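Local coordinates for protein serine hydrolase CCSP0084 (Cycloclasticus sp. P1, PDB 4I3F) that probably hydrolyses esters and carbon-carbon bonds of meta-cleavage products as a serine hydrolase of the alpha/beta hydrolase fold, in a bacterium that degrades polyaromatic hydrocarbons, at residues E72-L77 against F296-F301; N124-G129 against D227-S232. All coordinates share one frame; numbering follows the deposited sequence. Where two conformers were deposited one is given.

Contact 1 of 2, residues E72-L77 against F296-F301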
# COMPACT_ATOMS: atom_id res chain seq x y z
N GLU A 72 14.73 -0.22 13.75
CA GLU A 72 15.54 0.16 14.91
C GLU A 72 14.71 0.08 16.19
O GLU A 72 15.25 -0.06 17.28
CB GLU A 72 16.08 1.59 14.75
CG GLU A 72 17.01 1.81 13.56
CD GLU A 72 17.40 3.27 13.40
OE1 GLU A 72 16.97 4.10 14.24
OE2 GLU A 72 18.13 3.60 12.44
N ASN A 73 13.40 0.20 16.05
CA ASN A 73 12.53 0.25 17.21
C ASN A 73 11.27 -0.60 17.10
O ASN A 73 10.57 -0.84 18.09
CB ASN A 73 12.16 1.71 17.52
CG ASN A 73 13.39 2.56 17.83
OD1 ASN A 73 13.91 3.26 16.95
ND2 ASN A 73 13.87 2.49 19.06
N TYR A 74 10.98 -1.08 15.89
CA TYR A 74 9.75 -1.83 15.65
C TYR A 74 9.98 -3.13 14.89
O TYR A 74 10.89 -3.21 14.06
CB TYR A 74 8.74 -0.98 14.87
CG TYR A 74 8.20 0.18 15.67
CD1 TYR A 74 7.12 0.02 16.52
CD2 TYR A 74 8.79 1.44 15.58
CE1 TYR A 74 6.63 1.07 17.26
CE2 TYR A 74 8.32 2.50 16.32
CZ TYR A 74 7.24 2.30 17.16
OH TYR A 74 6.76 3.36 17.90
N HIS A 75 9.16 -4.13 15.18
CA HIS A 75 9.13 -5.37 14.41
C HIS A 75 8.33 -5.11 13.15
O HIS A 75 7.11 -4.95 13.21
CB HIS A 75 8.49 -6.49 15.23
CG HIS A 75 8.33 -7.78 14.49
ND1 HIS A 75 7.52 -8.80 14.94
CD2 HIS A 75 8.86 -8.21 13.32
CE1 HIS A 75 7.56 -9.81 14.09
NE2 HIS A 75 8.37 -9.48 13.10
N CYS A 76 9.00 -5.08 12.00
CA CYS A 76 8.33 -4.77 10.75
C CYS A 76 8.00 -6.02 9.95
O CYS A 76 8.85 -6.89 9.76
CB CYS A 76 9.20 -3.86 9.89
SG CYS A 76 9.46 -2.23 10.63
N LEU A 77 6.75 -6.11 9.48
CA LEU A 77 6.32 -7.17 8.58
C LEU A 77 5.83 -6.51 7.29
O LEU A 77 4.93 -5.67 7.33
CB LEU A 77 5.21 -8.01 9.21
CG LEU A 77 5.61 -8.69 10.53
CD1 LEU A 77 5.23 -7.83 11.73
CD2 LEU A 77 5.01 -10.08 10.63
N PHE A 296 4.96 9.23 14.89
CA PHE A 296 3.53 9.02 15.12
C PHE A 296 3.33 7.73 15.94
O PHE A 296 2.63 7.74 16.95
CB PHE A 296 2.75 8.97 13.81
CG PHE A 296 1.28 8.68 13.99
CD1 PHE A 296 0.44 9.61 14.58
CD2 PHE A 296 0.75 7.46 13.61
CE1 PHE A 296 -0.91 9.34 14.76
CE2 PHE A 296 -0.59 7.17 13.79
CZ PHE A 296 -1.43 8.11 14.37
N PHE A 297 3.95 6.64 15.51
CA PHE A 297 3.83 5.38 16.26
C PHE A 297 4.47 5.50 17.64
O PHE A 297 4.03 4.84 18.60
CB PHE A 297 4.43 4.21 15.47
CG PHE A 297 3.62 3.80 14.25
CD1 PHE A 297 2.23 3.75 14.30
CD2 PHE A 297 4.25 3.47 13.06
CE1 PHE A 297 1.49 3.37 13.17
CE2 PHE A 297 3.53 3.09 11.94
CZ PHE A 297 2.14 3.03 12.00
N ASP A 298 5.49 6.35 17.76
CA ASP A 298 6.16 6.56 19.05
C ASP A 298 5.24 7.27 20.04
O ASP A 298 5.45 7.17 21.24
CB ASP A 298 7.43 7.40 18.88
CG ASP A 298 8.60 6.62 18.28
OD1 ASP A 298 8.52 5.38 18.12
OD2 ASP A 298 9.63 7.27 17.99
N GLY A 299 4.25 8.01 19.54
CA GLY A 299 3.33 8.72 20.41
C GLY A 299 3.61 10.21 20.49
O GLY A 299 3.04 10.91 21.32
N MET A 300 4.50 10.71 19.62
CA MET A 300 4.87 12.11 19.70
C MET A 300 3.72 13.05 19.37
O MET A 300 3.72 14.21 19.81
CB MET A 300 6.05 12.42 18.77
CG MET A 300 7.33 11.67 19.07
SD MET A 300 8.11 12.16 20.63
CE MET A 300 7.57 13.86 20.79
N PHE A 301 2.75 12.56 18.61
CA PHE A 301 1.64 13.41 18.19
C PHE A 301 0.33 13.00 18.83
O PHE A 301 -0.73 13.35 18.34
CB PHE A 301 1.55 13.44 16.66
CG PHE A 301 2.85 13.79 16.00
CD1 PHE A 301 3.54 14.94 16.36
CD2 PHE A 301 3.42 12.94 15.05
CE1 PHE A 301 4.75 15.26 15.77
CE2 PHE A 301 4.64 13.25 14.46
CZ PHE A 301 5.30 14.42 14.83
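Tyr74 meets Phe297 and Asp298 at the last turn of helix 286-298. Its segment, 72-77, runs into strand 75-79. Its CG lies beside the backbone N and anti to the carbonyl carbon (chi1 -68°), and this sends the ring out to the helix end. The hydroxyl does most of the touching. Tyr74 OH donates a hydrogen bond to Asp298 OD1 at 2.7 Å. The acceptor uses its anti lone pair, the one turned away from OD2. Asp298 OD1 lies at the edge of the ring, 3.4 Å from Tyr74 CE2, and the ring and carboxylate planes are 19° apart. OD2 of the same carboxylate forms a salt bridge with Lys294, one turn back on the helix. Phe297 gives its CB, which lies 3.8 Å from Tyr74 CZ, while its ring stacks with His120. A phenylalanine in place of Tyr74 would probably leave Asp298 OD1 without its hydroxyl donor. Residues 75-77 then run in the sheet, with backbone bonds to Ala39 and Ile47 among others. Across the contact, Gly299, with positive phi (104°) and two bonds back into the last turn, one from its N to Phe296 O at 3.1 Å, forms a Schellman motif. The tyrosine bond joins the segment leading into a central-sheet strand to the last helix of the chain, in an alpha/beta hydrolase fold.

Contact 2 of 2, residues N124-G129 against D227-S232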
# COMPACT_ATOMS: atom_id res chain seq x y z
N ASN A 124 -0.13 2.01 1.70
CA ASN A 124 -0.02 2.87 0.53
C ASN A 124 -1.11 2.54 -0.48
O ASN A 124 -1.25 1.40 -0.87
CB ASN A 124 1.35 2.66 -0.13
CG ASN A 124 1.43 3.23 -1.56
OD1 ASN A 124 0.63 4.08 -1.96
ND2 ASN A 124 2.42 2.77 -2.32
N SER A 125 -1.86 3.56 -0.91
CA SER A 125 -2.82 3.40 -2.00
C SER A 125 -3.74 2.21 -1.79
O SER A 125 -4.52 2.18 -0.84
CB SER A 125 -2.08 3.27 -3.34
OG SER A 125 -2.98 3.03 -4.40
N MET A 126 -3.62 1.23 -2.67
CA MET A 126 -4.38 -0.00 -2.54
C MET A 126 -4.20 -0.61 -1.16
O MET A 126 -5.17 -1.03 -0.53
CB MET A 126 -3.95 -1.01 -3.61
CG MET A 126 -4.67 -2.36 -3.53
SD MET A 126 -3.88 -3.53 -2.41
CE MET A 126 -2.26 -3.71 -3.16
N GLY A 127 -2.96 -0.64 -0.68
CA GLY A 127 -2.67 -1.14 0.66
C GLY A 127 -3.31 -0.31 1.76
O GLY A 127 -3.64 -0.84 2.83
N GLY A 128 -3.47 0.99 1.52
CA GLY A 128 -4.19 1.86 2.43
C GLY A 128 -5.68 1.53 2.43
O GLY A 128 -6.35 1.61 3.47
N GLY A 129 -6.20 1.19 1.25
CA GLY A 129 -7.58 0.74 1.16
C GLY A 129 -7.79 -0.55 1.94
O GLY A 129 -8.77 -0.68 2.71
N ASP A 227 -14.58 2.43 -6.74
CA ASP A 227 -15.82 2.35 -5.99
C ASP A 227 -15.82 1.18 -5.01
O ASP A 227 -16.35 1.28 -3.91
CB ASP A 227 -17.02 2.27 -6.95
CG ASP A 227 -17.06 3.42 -7.96
OD1 ASP A 227 -16.26 4.38 -7.81
OD2 ASP A 227 -17.88 3.38 -8.89
N ALA A 228 -15.20 0.07 -5.41
CA ALA A 228 -15.09 -1.12 -4.57
C ALA A 228 -14.38 -0.89 -3.23
O ALA A 228 -14.66 -1.59 -2.25
CB ALA A 228 -14.41 -2.25 -5.33
N PHE A 229 -13.47 0.08 -3.18
CA PHE A 229 -12.72 0.38 -1.96
C PHE A 229 -13.45 1.31 -0.99
O PHE A 229 -13.06 1.44 0.16
CB PHE A 229 -11.37 1.01 -2.31
CG PHE A 229 -10.30 0.01 -2.68
CD1 PHE A 229 -9.95 -0.18 -4.00
CD2 PHE A 229 -9.64 -0.71 -1.69
CE1 PHE A 229 -8.97 -1.08 -4.35
CE2 PHE A 229 -8.65 -1.63 -2.03
CZ PHE A 229 -8.31 -1.80 -3.36
N VAL A 230 -14.50 1.97 -1.47
CA VAL A 230 -15.14 3.03 -0.70
C VAL A 230 -15.98 2.48 0.44
O VAL A 230 -16.89 1.70 0.23
CB VAL A 230 -16.03 3.93 -1.60
CG1 VAL A 230 -16.75 4.98 -0.76
CG2 VAL A 230 -15.17 4.60 -2.66
N LEU A 231 -15.66 2.90 1.67
CA LEU A 231 -16.48 2.52 2.82
C LEU A 231 -17.55 3.58 3.00
O LEU A 231 -17.35 4.73 2.59
CB LEU A 231 -15.64 2.42 4.08
CG LEU A 231 -14.67 1.23 4.15
CD1 LEU A 231 -13.69 1.41 5.29
CD2 LEU A 231 -15.45 -0.07 4.31
N SER A 232 -18.66 3.19 3.61
CA SER A 232 -19.78 4.10 3.88
C SER A 232 -19.40 5.08 4.98
O SER A 232 -18.41 4.87 5.69
CB SER A 232 -21.02 3.32 4.29
OG SER A 232 -20.87 2.76 5.58
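Met126 turns its CG anti to the backbone N (chi1 178°), and Phe229 turns its own CG beside the backbone N (chi1 -82°). In one of the two deposited conformers of Met126, these torsions bring Met126 CG to 3.7 Å from Phe229 CZ. The methionine then bends at chi2 and chi3, and SD and CE lie farther from Phe229 than CG does. The ring also reaches the first turn of helix 126-137. Its CD2 lies 3.8 Å from Gly129 CA, and its CE2 is 3.8 Å from Met126 O. The contact between the segments is apolar apart from this carbonyl. Gly129 has to be small here, since a CB on it would clash with Phe229 CD2. Gly129 N bonds to Ser125 O at 2.9 Å within the same turn. Ser125 and Gly127 fit the GxSxG nucleophile elbow of serine hydrolases, so Ser125 is probably the nucleophile. It holds a strained backbone with positive phi (50°) between strand 119-124 and the helix. Phe229 O accepts a hydrogen bond from His133 NE2, one helical turn beyond Gly129. Phe229, near the end of helix 222-229, reaches between helix 126-137 and helix 96-113, where its ring also meets Thr96, Ile100 and Trp103.

How the contacts relate
Both contacts are buried and of like size, but they lie at different depths. The centre of contact 1 lies about 18 Å from the centre of the chain, that of contact 2 about 10 Å. Their centres are 24 Å apart and they do not touch. Along the sequence, contact 2 is nested inside the loop that contact 1 closes. They use different helices, yet segment 72-77 runs into strand 75-79 and segment 124-129 leaves strand 119-124, both in the same sheet. The chemistry follows the place. Contact 1, with a partly exposed acidic residue, depends on a hydroxyl-to-carboxylate bond. Contact 2, with all touching residues buried, joins an aromatic ring to a methionine and a glycine.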